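PDB 2ZZA: dihydrofolate reductase from Moritella profunda, which probably reduces 7,8-dihydrofolate to 5,6,7,8-tetrahydrofolate with NADPH, supplying the folate cofactor needed for glycine, purine and DNA precursor synthesis. Local coordinates for residues I2-A7 with R111-H116; R34-K39 with M94-A99; N12-L17 with L119-D124. All coordinates share one frame; numbering follows the deposited sequence.

Contact 1 of 3, residues I2-A7 with R111-H116; sequences IVSMIA and RLYLTH. With FOL (folic acid), chain D.
Segments 2-7 and 111-116 lie on parallel neighbouring strands in the central mixed sheet of the dihydrofolate reductase fold, paired Ser4 with Arg111 through Ala7 with Leu114. The backbone bonds alternate across the gap: Met5 N gives to Arg111 O and Ala7 N to Tyr113 O, while Tyr113 N reaches Met5 O at 2.7 Å. Thr115 N closes on Ala7 O at 3.0 Å, whereas the opening bond, Arg111 N to Val3 O, is weak. One face of the pair carries Ser4, Ile6, Arg111 and Tyr113. The Tyr113 ring turns its edge to Ser4, with Tyr113 CE1 3.5 Å from Ser4 CB and Ser4 OG in the ring plane; Ile6 CB meets Tyr113 CB. Glu92 OE2 is a shared partner for three side chains of this face, hydrogen-bonded to Ser4 OG and Tyr113 OH and salt-bridged to Arg111 NH1. The other face is apolar: Met5 and Leu112 point the same way side by side; Leu112 CD2 touches Met5 CB, and the bend at chi3 (-58°) brings Met5 CE back to it as well. Toward folate, Ala7 CA lies 3.5 Å from N1 of the pteridine, and Thr115 OG1 is bonded to Glu28, itself a folate ligand. At the far end Ile2 CD1 sits over one face of the Arg111 guanidinium, 3.7 Å from Arg111 NH2.

Contact 2 of 3, residues R34-K39 with M94-A99; sequences RATLGK and MIIGGA. With NAP (NADP nicotinamide-adenine-dinucleotide phosphate), chain C.
Met94 is the side chain that Ala35, Thr36 and Lys39 gather around. Bends at chi2 (-68°) and chi3 (-81°) fold its thioether back, so that CG and SD lie against the lysine while the terminal methyl faces the end of helix 26-36. Lys39 runs extended across it at a slant: Lys39 CD meets Met94 CG at 3.5 Å, and Lys39 NZ passes 3.8 Å from Met94 SD. The ammonium is held at its end by two partners: it donates to Ala35 O at 2.8 Å, tilted 25° from the carbonyl plane, and forms a salt bridge with Glu92. Met94 CE approaches the same carbonyl, 3.3 Å from Ala35 O, and also meets Thr36 CG2 at 3.9 Å. Thr36 turns its CG2 methyl toward Met94, while its OG1 bonds to Phe32 O and Arg58. A type II turn from Thr36 to Lys39, closed by Lys39 N to Thr36 O, brings the lysine back over the helix end. Beyond Ile96 the other segment turns to the cofactor: a cis peptide joins Gly97 to Gly98, the N-cap of helix 99-105, and Gly98 N and Ala99 N make weak bonds to NADP O1A and O5D. This cis Gly-Gly step at the cofactor diphosphate is a hallmark of dihydrofolate reductases.

Contact 3 of 3, residues N12-L17 with L119-D124; sequences NRVIGL and LTTEGD. With NAP (NADP nicotinamide-adenine-dinucleotide phosphate), chain C.
Asp124 N donates to Gly16 O at 2.8 Å, almost straight (168°) and in the carbonyl plane, and this is the direct hydrogen bond tying together two segments of which residues 12-17 and 120-124 run 53° apart, end to end. Gly123 passes close beside it, with Gly123 CA 3.3 Å from Gly16 O, and Val14 CG1 packs on the same alpha carbon. The other branch, Val14 CG2, faces Thr121 O at 3.6 Å. Leu17 spreads its two methyls along the backbone of 122-124: with CG anti to the backbone N (chi1 -180°), CD2 reaches Glu122 O and the extended Glu122 side chain crosses it at a slant, while CD1 settles against Gly123 C and Asp124 OD2. The Asp124 side chain crosses that of Leu17 at about a right angle, placing Asp124 OD1 3.3 Å from Leu17 CA; OD2 accepts a bond from Asp18 N. These elements correspond to the mobile active-site loop and the FG loop of the Escherichia coli enzyme, and the Gly16-Asp124 and Asp124-Asp18 bonds are consistent with the closed conformation of that active-site loop. The following strand 125-126 carries the pairing on, through a backbone bond between Ile15 and Thr125. On the cofactor side, NADP N7N donates from its carboxamide to Ile15 O at 3.1 Å, and Ile15 CB packs against that same nitrogen. At the Asn12 end a water accepts from Asn12 ND2 at 2.7 Å and donates to Thr121 O.

Contacts 1 and 2 share the central sheet, their centres 8 Å apart: strand 2-9 lies between 92-95 and 111-117, with Ser4 O 2.7 Å from Ile95 N and Ile6 N 3.0 Å from Ile95 O. Lys39 and Tyr113 also meet through Glu92, and Ile6 CD1 packs on Ala35 CB at 3.6 Å. Contact 3 lies farther out, about 17 Å from contact 1 and 20 Å from contact 2 between centres, yet chain continuity joins it to both segments of contact 1. NADP is common ground for all three: contact 2 meets its diphosphate and contact 3 its carboxamide, with Ala99 CB 4.1 Å from Ile15 CD1, while Ala7 of contact 1 touches both cofactor and folate.

Contact 1 of 3, residues I2-A7 with R111-H116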
loop_
_atom_site.group_PDB
_atom_site.type_symbol
_atom_site.label_atom_id
_atom_site.label_comp_id
_atom_site.label_asym_id
_atom_site.label_seq_id
_atom_site.Cartn_x
_atom_site.Cartn_y
_atom_site.Cartn_z
ATOM N N ILE A 2 -8.205 -0.747 13.037
ATOM C CA ILE A 2 -6.914 -0.086 12.898
ATOM C C ILE A 2 -6.699 0.276 11.433
ATOM O O ILE A 2 -6.890 -0.554 10.542
ATOM C CB ILE A 2 -5.773 -1.011 13.364
ATOM C CG1 ILE A 2 -5.864 -1.207 14.876
ATOM C CG2 ILE A 2 -4.418 -0.429 12.965
ATOM C CD1 ILE A 2 -4.961 -2.292 15.410
ATOM N N VAL A 3 -6.316 1.522 11.179
ATOM C CA VAL A 3 -6.078 1.959 9.812
ATOM C C VAL A 3 -4.583 1.935 9.524
ATOM O O VAL A 3 -3.825 2.760 10.033
ATOM C CB VAL A 3 -6.636 3.380 9.572
ATOM C CG1 VAL A 3 -6.259 3.861 8.179
ATOM C CG2 VAL A 3 -8.153 3.368 9.733
ATOM N N SER A 4 -4.171 0.971 8.709
ATOM C CA SER A 4 -2.769 0.813 8.351
ATOM C C SER A 4 -2.577 1.067 6.874
ATOM O O SER A 4 -3.491 0.856 6.081
ATOM C CB SER A 4 -2.295 -0.607 8.667
ATOM O OG SER A 4 -2.558 -0.948 10.013
ATOM N N MET A 5 -1.388 1.532 6.509
ATOM C CA MET A 5 -1.073 1.778 5.113
ATOM C C MET A 5 0.233 1.060 4.838
ATOM O O MET A 5 1.169 1.130 5.638
ATOM C CB MET A 5 -0.925 3.278 4.826
ATOM C CG MET A 5 -2.090 4.128 5.322
ATOM S SD MET A 5 -2.335 5.663 4.408
ATOM C CE MET A 5 -0.750 6.482 4.616
ATOM N N ILE A 6 0.289 0.360 3.711
ATOM C CA ILE A 6 1.482 -0.376 3.332
ATOM C C ILE A 6 1.970 0.067 1.958
ATOM O O ILE A 6 1.184 0.195 1.016
ATOM C CB ILE A 6 1.217 -1.908 3.360
ATOM C CG1 ILE A 6 2.450 -2.667 2.856
ATOM C CG2 ILE A 6 -0.037 -2.247 2.552
ATOM C CD1 ILE A 6 2.448 -4.161 3.237
ATOM N N ALA A 7 3.271 0.325 1.859
ATOM C CA ALA A 7 3.869 0.766 0.608
ATOM C C ALA A 7 5.360 0.477 0.565
ATOM O O ALA A 7 5.984 0.270 1.599
ATOM C CB ALA A 7 3.643 2.260 0.427
ATOM N N ARG A 111 -0.832 2.885 11.550
ATOM C CA ARG A 111 0.425 2.208 11.279
ATOM C C ARG A 111 0.827 2.362 9.831
ATOM O O ARG A 111 -0.016 2.515 8.958
ATOM C CB ARG A 111 0.306 0.709 11.538
ATOM C CG ARG A 111 0.025 0.295 12.943
ATOM C CD ARG A 111 -0.334 -1.173 12.922
ATOM N NE ARG A 111 -0.599 -1.711 14.245
ATOM C CZ ARG A 111 -1.255 -2.849 14.463
ATOM N NH1 ARG A 111 -1.715 -3.563 13.440
ATOM N NH2 ARG A 111 -1.449 -3.276 15.706
ATOM N N LEU A 112 2.128 2.296 9.589
ATOM C CA LEU A 112 2.655 2.368 8.245
ATOM C C LEU A 112 3.559 1.158 8.085
ATOM O O LEU A 112 4.479 0.961 8.876
ATOM C CB LEU A 112 3.461 3.651 8.034
ATOM C CG LEU A 112 2.695 4.977 8.041
ATOM C CD1 LEU A 112 3.635 6.122 7.647
ATOM C CD2 LEU A 112 1.532 4.902 7.072
ATOM N N TYR A 113 3.267 0.316 7.101
ATOM C CA TYR A 113 4.108 -0.844 6.839
ATOM C C TYR A 113 4.962 -0.365 5.678
ATOM O O TYR A 113 4.539 -0.440 4.524
ATOM C CB TYR A 113 3.284 -2.049 6.382
ATOM C CG TYR A 113 2.444 -2.719 7.441
ATOM C CD1 TYR A 113 1.358 -2.068 8.025
ATOM C CD2 TYR A 113 2.697 -4.040 7.814
ATOM C CE1 TYR A 113 0.536 -2.725 8.950
ATOM C CE2 TYR A 113 1.891 -4.701 8.735
ATOM C CZ TYR A 113 0.812 -4.041 9.295
ATOM O OH TYR A 113 0.003 -4.713 10.185
ATOM N N LEU A 114 6.159 0.130 5.971
ATOM C CA LEU A 114 7.009 0.654 4.910
ATOM C C LEU A 114 8.233 -0.160 4.549
ATOM O O LEU A 114 8.952 -0.646 5.418
ATOM C CB LEU A 114 7.480 2.063 5.273
ATOM C CG LEU A 114 6.436 3.117 5.625
ATOM C CD1 LEU A 114 7.163 4.410 5.998
ATOM C CD2 LEU A 114 5.492 3.346 4.444
ATOM N N THR A 115 8.466 -0.294 3.249
ATOM C CA THR A 115 9.645 -0.980 2.752
ATOM C C THR A 115 10.440 0.091 2.016
ATOM O O THR A 115 9.958 0.675 1.041
ATOM C CB THR A 115 9.304 -2.090 1.760
ATOM O OG1 THR A 115 8.624 -3.154 2.437
ATOM C CG2 THR A 115 10.584 -2.629 1.127
ATOM N N HIS A 116 11.642 0.383 2.498
ATOM C CA HIS A 116 12.463 1.388 1.844
ATOM C C HIS A 116 13.439 0.692 0.917
ATOM O O HIS A 116 14.233 -0.143 1.348
ATOM C CB HIS A 116 13.220 2.227 2.872
ATOM C CG HIS A 116 12.329 3.033 3.763
ATOM N ND1 HIS A 116 11.959 2.613 5.024
ATOM C CD2 HIS A 116 11.711 4.221 3.567
ATOM C CE1 HIS A 116 11.153 3.510 5.564
ATOM N NE2 HIS A 116 10.986 4.494 4.701
HETATM N N1 FOL D . 3.573 -2.424 -0.797
HETATM C C2 FOL D . 4.768 -3.032 -0.764
HETATM N NA2 FOL D . 5.387 -3.207 0.400
HETATM N N3 FOL D . 5.344 -3.515 -1.945
HETATM C C4 FOL D . 4.654 -3.362 -3.154
HETATM O O4 FOL D . 5.125 -3.794 -4.205
HETATM C C4A FOL D . 3.414 -2.735 -3.145
HETATM N N5 FOL D . 2.692 -2.645 -4.270
HETATM C C6 FOL D . 1.462 -2.118 -4.229
HETATM C C7 FOL D . 0.950 -1.656 -3.020
HETATM N N8 FOL D . 1.666 -1.737 -1.914
HETATM C C8A FOL D . 2.894 -2.272 -1.941
HETATM C C9 FOL D . 0.594 -2.041 -5.487
HETATM N N10 FOL D . 1.094 -2.903 -6.570
HETATM C C11 FOL D . 0.940 -7.023 -6.464
HETATM C C12 FOL D . 1.452 -6.363 -7.577
HETATM C C13 FOL D . 1.500 -4.974 -7.602
HETATM C C14 FOL D . 1.034 -4.232 -6.520
HETATM C C15 FOL D . 0.527 -4.894 -5.407
HETATM C C16 FOL D . 0.483 -6.284 -5.378
HETATM C C FOL D . 0.875 -8.553 -6.445
HETATM O O FOL D . 0.842 -9.200 -7.491
HETATM N N FOL D . 0.845 -9.104 -5.235
HETATM C CA FOL D . 0.763 -10.558 -5.023
HETATM C CB FOL D . 2.152 -11.154 -4.784
HETATM C CG FOL D . 3.015 -11.146 -6.048
HETATM C CD FOL D . 2.473 -12.113 -7.104
HETATM O OE1 FOL D . 1.562 -12.891 -6.751
HETATM O OE2 FOL D . 2.995 -12.063 -8.239
HETATM C CT FOL D . -0.106 -10.816 -3.790
HETATM O O1 FOL D . -0.168 -9.894 -2.947
HETATM O O2 FOL D . -0.680 -11.924 -3.718
#

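Contact 2 of 3, residues R34-K39 with M94-A99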
loop_
_atom_site.group_PDB
_atom_site.type_symbol
_atom_site.label_atom_id
_atom_site.label_comp_id
_atom_site.label_asym_id
_atom_site.label_seq_id
_atom_site.Cartn_x
_atom_site.Cartn_y
_atom_site.Cartn_z
ATOM N N ARG A 34 2.410 -11.193 2.587
ATOM C CA ARG A 34 2.491 -11.639 3.972
ATOM C C ARG A 34 1.796 -10.660 4.917
ATOM O O ARG A 34 1.079 -11.063 5.835
ATOM C CB ARG A 34 3.964 -11.797 4.379
ATOM C CG ARG A 34 4.186 -12.066 5.863
ATOM C CD ARG A 34 5.675 -12.141 6.235
ATOM N NE ARG A 34 5.848 -12.246 7.685
ATOM C CZ ARG A 34 7.005 -12.446 8.312
ATOM N NH1 ARG A 34 7.033 -12.521 9.638
ATOM N NH2 ARG A 34 8.130 -12.575 7.620
ATOM N N ALA A 35 1.994 -9.371 4.673
ATOM C CA ALA A 35 1.410 -8.339 5.524
ATOM C C ALA A 35 -0.070 -8.054 5.292
ATOM O O ALA A 35 -0.713 -7.416 6.128
ATOM C CB ALA A 35 2.208 -7.045 5.373
ATOM N N THR A 36 -0.620 -8.530 4.177
ATOM C CA THR A 36 -2.018 -8.256 3.863
ATOM C C THR A 36 -2.950 -9.463 3.802
ATOM O O THR A 36 -4.173 -9.312 3.904
ATOM C CB THR A 36 -2.133 -7.521 2.513
ATOM O OG1 THR A 36 -1.531 -8.323 1.486
ATOM C CG2 THR A 36 -1.432 -6.162 2.576
ATOM N N LEU A 37 -2.380 -10.653 3.623
ATOM C CA LEU A 37 -3.179 -11.867 3.525
ATOM C C LEU A 37 -4.226 -11.925 4.622
ATOM O O LEU A 37 -3.930 -11.652 5.781
ATOM C CB LEU A 37 -2.279 -13.104 3.606
ATOM C CG LEU A 37 -2.931 -14.472 3.371
ATOM C CD1 LEU A 37 -3.527 -14.525 1.978
ATOM C CD2 LEU A 37 -1.894 -15.569 3.538
ATOM N N GLY A 38 -5.455 -12.261 4.240
ATOM C CA GLY A 38 -6.535 -12.375 5.206
ATOM C C GLY A 38 -7.119 -11.072 5.714
ATOM O O GLY A 38 -8.043 -11.075 6.533
ATOM N N LYS A 39 -6.597 -9.953 5.227
ATOM C CA LYS A 39 -7.082 -8.647 5.652
ATOM C C LYS A 39 -7.756 -7.924 4.498
ATOM O O LYS A 39 -7.497 -8.216 3.330
ATOM C CB LYS A 39 -5.923 -7.771 6.135
ATOM C CG LYS A 39 -5.045 -8.374 7.220
ATOM C CD LYS A 39 -3.928 -7.396 7.561
ATOM C CE LYS A 39 -2.946 -7.965 8.574
ATOM N NZ LYS A 39 -1.735 -7.084 8.668
ATOM N N MET A 94 -6.081 -2.596 5.589
ATOM C CA MET A 94 -4.836 -2.222 4.920
ATOM C C MET A 94 -5.026 -1.338 3.692
ATOM O O MET A 94 -5.569 -1.790 2.681
ATOM C CB MET A 94 -4.056 -3.474 4.483
ATOM C CG MET A 94 -3.693 -4.450 5.595
ATOM S SD MET A 94 -2.470 -3.829 6.766
ATOM C CE MET A 94 -0.971 -4.121 5.880
ATOM N N ILE A 95 -4.574 -0.090 3.779
ATOM C CA ILE A 95 -4.642 0.841 2.645
ATOM C C ILE A 95 -3.401 0.490 1.819
ATOM O O ILE A 95 -2.279 0.728 2.266
ATOM C CB ILE A 95 -4.522 2.315 3.104
ATOM C CG1 ILE A 95 -5.720 2.697 3.980
ATOM C CG2 ILE A 95 -4.433 3.231 1.884
ATOM C CD1 ILE A 95 -7.030 2.579 3.287
ATOM N N ILE A 96 -3.593 -0.023 0.664
ATOM C CA ILE A 96 -2.561 -0.404 -0.230
ATOM C C ILE A 96 -2.200 0.554 -1.373
ATOM O O ILE A 96 -1.524 0.247 -2.217
ATOM C CB ILE A 96 -2.722 -1.720 -0.752
ATOM C CG1 ILE A 96 -3.815 -1.723 -1.754
ATOM C CG2 ILE A 96 -2.783 -2.790 0.244
ATOM C CD1 ILE A 96 -3.853 -2.615 -2.506
ATOM N N GLY A 97 -2.705 1.736 -1.242
ATOM C CA GLY A 97 -2.532 2.870 -2.098
ATOM C C GLY A 97 -3.439 3.048 -3.353
ATOM O O GLY A 97 -4.220 2.427 -3.570
ATOM N N GLY A 98 -3.270 4.037 -4.108
ATOM C CA GLY A 98 -2.043 4.599 -4.523
ATOM C C GLY A 98 -1.717 5.934 -3.930
ATOM O O GLY A 98 -2.074 6.127 -2.919
ATOM N N ALA A 99 -1.105 6.840 -4.667
ATOM C CA ALA A 99 -0.563 7.972 -3.922
ATOM C C ALA A 99 -1.748 8.747 -3.377
ATOM O O ALA A 99 -1.765 9.243 -2.249
ATOM C CB ALA A 99 0.239 8.867 -4.851
HETATM P PA NAP C . -4.674 5.721 -7.110
HETATM O O1A NAP C . -4.506 6.455 -5.836
HETATM O O2A NAP C . -4.383 4.144 -6.962
HETATM O O5B NAP C . -6.177 5.824 -7.671
HETATM C C5B NAP C . -6.747 7.109 -7.928
HETATM C C4B NAP C . -8.238 6.978 -8.244
HETATM O O4B NAP C . -8.961 6.388 -7.151
HETATM C C3B NAP C . -8.891 8.345 -8.445
HETATM O O3B NAP C . -8.612 8.800 -9.771
HETATM C C2B NAP C . -10.345 7.889 -8.349
HETATM O O2B NAP C . -10.678 7.095 -9.490
HETATM C C1B NAP C . -10.274 6.976 -7.123
HETATM N N9A NAP C . -10.398 7.765 -5.877
HETATM C C8A NAP C . -9.425 8.428 -5.255
HETATM N N7A NAP C . -9.904 8.977 -4.141
HETATM C C5A NAP C . -11.193 8.662 -4.050
HETATM C C6A NAP C . -12.193 8.925 -3.124
HETATM N N6A NAP C . -11.936 9.643 -2.035
HETATM N N1A NAP C . -13.421 8.430 -3.338
HETATM C C2A NAP C . -13.687 7.702 -4.408
HETATM N N3A NAP C . -12.758 7.432 -5.309
HETATM C C4A NAP C . -11.510 7.893 -5.160
HETATM O O3 NAP C . -3.741 6.241 -8.319
HETATM P PN NAP C . -2.269 6.874 -8.135
HETATM O O1N NAP C . -2.080 7.253 -9.552
HETATM O O2N NAP C . -2.563 7.823 -7.037
HETATM O O5D NAP C . -1.657 5.465 -7.652
HETATM C C5D NAP C . -1.222 4.493 -8.609
HETATM C C4D NAP C . 0.284 4.586 -8.859
HETATM O O4D NAP C . 0.924 4.290 -7.602
HETATM C C3D NAP C . 0.728 3.485 -9.825
HETATM O O3D NAP C . 1.988 3.794 -10.427
HETATM C C2D NAP C . 0.889 2.305 -8.872
HETATM O O2D NAP C . 1.779 1.331 -9.423
HETATM C C1D NAP C . 1.597 3.025 -7.723
HETATM N N1N NAP C . 1.568 2.264 -6.454
HETATM C C2N NAP C . 2.766 1.935 -5.806
HETATM C C3N NAP C . 2.729 1.306 -4.568
HETATM C C7N NAP C . 4.032 0.969 -3.837
HETATM O O7N NAP C . 4.024 0.643 -2.652
HETATM N N7N NAP C . 5.139 1.079 -4.567
HETATM C C4N NAP C . 1.507 1.002 -3.979
HETATM C C5N NAP C . 0.314 1.315 -4.622
HETATM C C6N NAP C . 0.341 1.945 -5.860
HETATM P P2B NAP C . -12.061 7.360 -10.264
HETATM O O1X NAP C . -12.594 6.128 -10.890
HETATM O O2X NAP C . -13.077 8.000 -9.193
HETATM O O3X NAP C . -11.724 8.511 -11.339
#

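Contact 3 of 3, residues N12-L17 with L119-D124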
loop_
_atom_site.group_PDB
_atom_site.type_symbol
_atom_site.label_atom_id
_atom_site.label_comp_id
_atom_site.label_asym_id
_atom_site.label_seq_id
_atom_site.Cartn_x
_atom_site.Cartn_y
_atom_site.Cartn_z
ATOM N N ASN A 12 13.408 9.397 -2.283
ATOM C CA ASN A 12 12.538 10.517 -2.628
ATOM C C ASN A 12 11.066 10.110 -2.575
ATOM O O ASN A 12 10.210 10.769 -3.156
ATOM C CB ASN A 12 12.877 11.049 -4.024
ATOM C CG ASN A 12 14.333 11.468 -4.152
ATOM O OD1 ASN A 12 14.819 12.309 -3.390
ATOM N ND2 ASN A 12 15.035 10.884 -5.119
ATOM N N ARG A 13 10.790 9.017 -1.877
ATOM C CA ARG A 13 9.430 8.504 -1.705
ATOM C C ARG A 13 8.721 8.064 -2.985
ATOM O O ARG A 13 7.495 7.982 -3.009
ATOM C CB ARG A 13 8.555 9.535 -0.985
ATOM C CG ARG A 13 9.139 10.053 0.330
ATOM C CD ARG A 13 8.064 10.686 1.197
ATOM N NE ARG A 13 7.336 11.757 0.517
ATOM C CZ ARG A 13 7.776 13.005 0.371
ATOM N NH1 ARG A 13 7.032 13.896 -0.268
ATOM N NH2 ARG A 13 8.950 13.371 0.871
ATOM N N VAL A 14 9.479 7.776 -4.039
ATOM C CA VAL A 14 8.885 7.320 -5.298
ATOM C C VAL A 14 8.193 5.964 -5.086
ATOM O O VAL A 14 8.713 5.108 -4.369
ATOM C CB VAL A 14 9.968 7.138 -6.405
ATOM C CG1 VAL A 14 9.372 6.394 -7.598
ATOM C CG2 VAL A 14 10.512 8.501 -6.858
ATOM N N ILE A 15 7.028 5.768 -5.701
ATOM C CA ILE A 15 6.319 4.488 -5.584
ATOM C C ILE A 15 5.815 3.991 -6.937
ATOM O O ILE A 15 5.405 2.836 -7.066
ATOM C CB ILE A 15 5.093 4.570 -4.629
ATOM C CG1 ILE A 15 4.118 5.644 -5.123
ATOM C CG2 ILE A 15 5.558 4.825 -3.201
ATOM C CD1 ILE A 15 2.911 5.862 -4.206
ATOM N N GLY A 16 5.834 4.854 -7.948
ATOM C CA GLY A 16 5.349 4.419 -9.247
ATOM C C GLY A 16 5.658 5.310 -10.432
ATOM O O GLY A 16 6.035 6.466 -10.280
ATOM N N LEU A 17 5.499 4.747 -11.625
ATOM C CA LEU A 17 5.734 5.458 -12.876
ATOM C C LEU A 17 4.915 4.754 -13.945
ATOM O O LEU A 17 5.015 3.533 -14.110
ATOM C CB LEU A 17 7.218 5.423 -13.268
ATOM C CG LEU A 17 7.566 6.150 -14.577
ATOM C CD1 LEU A 17 7.376 7.648 -14.400
ATOM C CD2 LEU A 17 9.001 5.859 -14.976
ATOM N N LEU A 119 17.213 2.761 -3.843
ATOM C CA LEU A 119 17.220 3.005 -5.273
ATOM C C LEU A 119 16.699 4.399 -5.613
ATOM O O LEU A 119 15.729 4.868 -5.021
ATOM C CB LEU A 119 16.342 1.954 -5.955
ATOM C CG LEU A 119 15.967 2.145 -7.424
ATOM C CD1 LEU A 119 17.158 1.794 -8.311
ATOM C CD2 LEU A 119 14.775 1.263 -7.755
ATOM N N THR A 120 17.353 5.060 -6.562
ATOM C CA THR A 120 16.925 6.380 -7.003
ATOM C C THR A 120 16.448 6.187 -8.425
ATOM O O THR A 120 17.235 5.857 -9.308
ATOM C CB THR A 120 18.081 7.398 -6.982
ATOM O OG1 THR A 120 18.459 7.649 -5.625
ATOM C CG2 THR A 120 17.655 8.711 -7.626
ATOM N N THR A 121 15.153 6.373 -8.640
ATOM C CA THR A 121 14.567 6.183 -9.955
ATOM C C THR A 121 13.487 7.227 -10.267
ATOM O O THR A 121 12.951 7.886 -9.370
ATOM C CB THR A 121 13.974 4.748 -10.065
ATOM O OG1 THR A 121 13.559 4.496 -11.412
ATOM C CG2 THR A 121 12.786 4.582 -9.129
ATOM N N GLU A 122 13.182 7.378 -11.550
ATOM C CA GLU A 122 12.176 8.331 -11.998
ATOM C C GLU A 122 10.781 7.893 -11.555
ATOM O O GLU A 122 10.476 6.700 -11.529
ATOM C CB GLU A 122 12.226 8.444 -13.526
ATOM C CG GLU A 122 11.056 9.183 -14.148
ATOM C CD GLU A 122 11.127 9.220 -15.663
ATOM O OE1 GLU A 122 11.812 8.353 -16.252
ATOM O OE2 GLU A 122 10.482 10.105 -16.268
ATOM N N GLY A 123 9.933 8.857 -11.209
ATOM C CA GLY A 123 8.585 8.518 -10.788
ATOM C C GLY A 123 7.546 9.557 -11.164
ATOM O O GLY A 123 7.892 10.674 -11.547
ATOM N N ASP A 124 6.273 9.183 -11.077
ATOM C CA ASP A 124 5.190 10.112 -11.367
ATOM C C ASP A 124 4.137 10.015 -10.266
ATOM O O ASP A 124 3.046 10.568 -10.377
ATOM C CB ASP A 124 4.566 9.860 -12.754
ATOM C CG ASP A 124 3.901 8.496 -12.885
ATOM O OD1 ASP A 124 3.660 7.815 -11.863
ATOM O OD2 ASP A 124 3.601 8.112 -14.039
HETATM P PA NAP C . -4.674 5.721 -7.110
HETATM O O1A NAP C . -4.506 6.455 -5.836
HETATM O O2A NAP C . -4.383 4.144 -6.962
HETATM O O5B NAP C . -6.177 5.824 -7.671
HETATM C C5B NAP C . -6.747 7.109 -7.928
HETATM C C4B NAP C . -8.238 6.978 -8.244
HETATM O O4B NAP C . -8.961 6.388 -7.151
HETATM C C3B NAP C . -8.891 8.345 -8.445
HETATM O O3B NAP C . -8.612 8.800 -9.771
HETATM C C2B NAP C . -10.345 7.889 -8.349
HETATM O O2B NAP C . -10.678 7.095 -9.490
HETATM C C1B NAP C . -10.274 6.976 -7.123
HETATM N N9A NAP C . -10.398 7.765 -5.877
HETATM C C8A NAP C . -9.425 8.428 -5.255
HETATM N N7A NAP C . -9.904 8.977 -4.141
HETATM C C5A NAP C . -11.193 8.662 -4.050
HETATM C C6A NAP C . -12.193 8.925 -3.124
HETATM N N6A NAP C . -11.936 9.643 -2.035
HETATM N N1A NAP C . -13.421 8.430 -3.338
HETATM C C2A NAP C . -13.687 7.702 -4.408
HETATM N N3A NAP C . -12.758 7.432 -5.309
HETATM C C4A NAP C . -11.510 7.893 -5.160
HETATM O O3 NAP C . -3.741 6.241 -8.319
HETATM P PN NAP C . -2.269 6.874 -8.135
HETATM O O1N NAP C . -2.080 7.253 -9.552
HETATM O O2N NAP C . -2.563 7.823 -7.037
HETATM O O5D NAP C . -1.657 5.465 -7.652
HETATM C C5D NAP C . -1.222 4.493 -8.609
HETATM C C4D NAP C . 0.284 4.586 -8.859
HETATM O O4D NAP C . 0.924 4.290 -7.602
HETATM C C3D NAP C . 0.728 3.485 -9.825
HETATM O O3D NAP C . 1.988 3.794 -10.427
HETATM C C2D NAP C . 0.889 2.305 -8.872
HETATM O O2D NAP C . 1.779 1.331 -9.423
HETATM C C1D NAP C . 1.597 3.025 -7.723
HETATM N N1N NAP C . 1.568 2.264 -6.454
HETATM C C2N NAP C . 2.766 1.935 -5.806
HETATM C C3N NAP C . 2.729 1.306 -4.568
HETATM C C7N NAP C . 4.032 0.969 -3.837
HETATM O O7N NAP C . 4.024 0.643 -2.652
HETATM N N7N NAP C . 5.139 1.079 -4.567
HETATM C C4N NAP C . 1.507 1.002 -3.979
HETATM C C5N NAP C . 0.314 1.315 -4.622
HETATM C C6N NAP C . 0.341 1.945 -5.860
HETATM P P2B NAP C . -12.061 7.360 -10.264
HETATM O O1X NAP C . -12.594 6.128 -10.890
HETATM O O2X NAP C . -13.077 8.000 -9.193
HETATM O O3X NAP C . -11.724 8.511 -11.339
HETATM O O HOH W 1 13.599 10.262 -7.323
#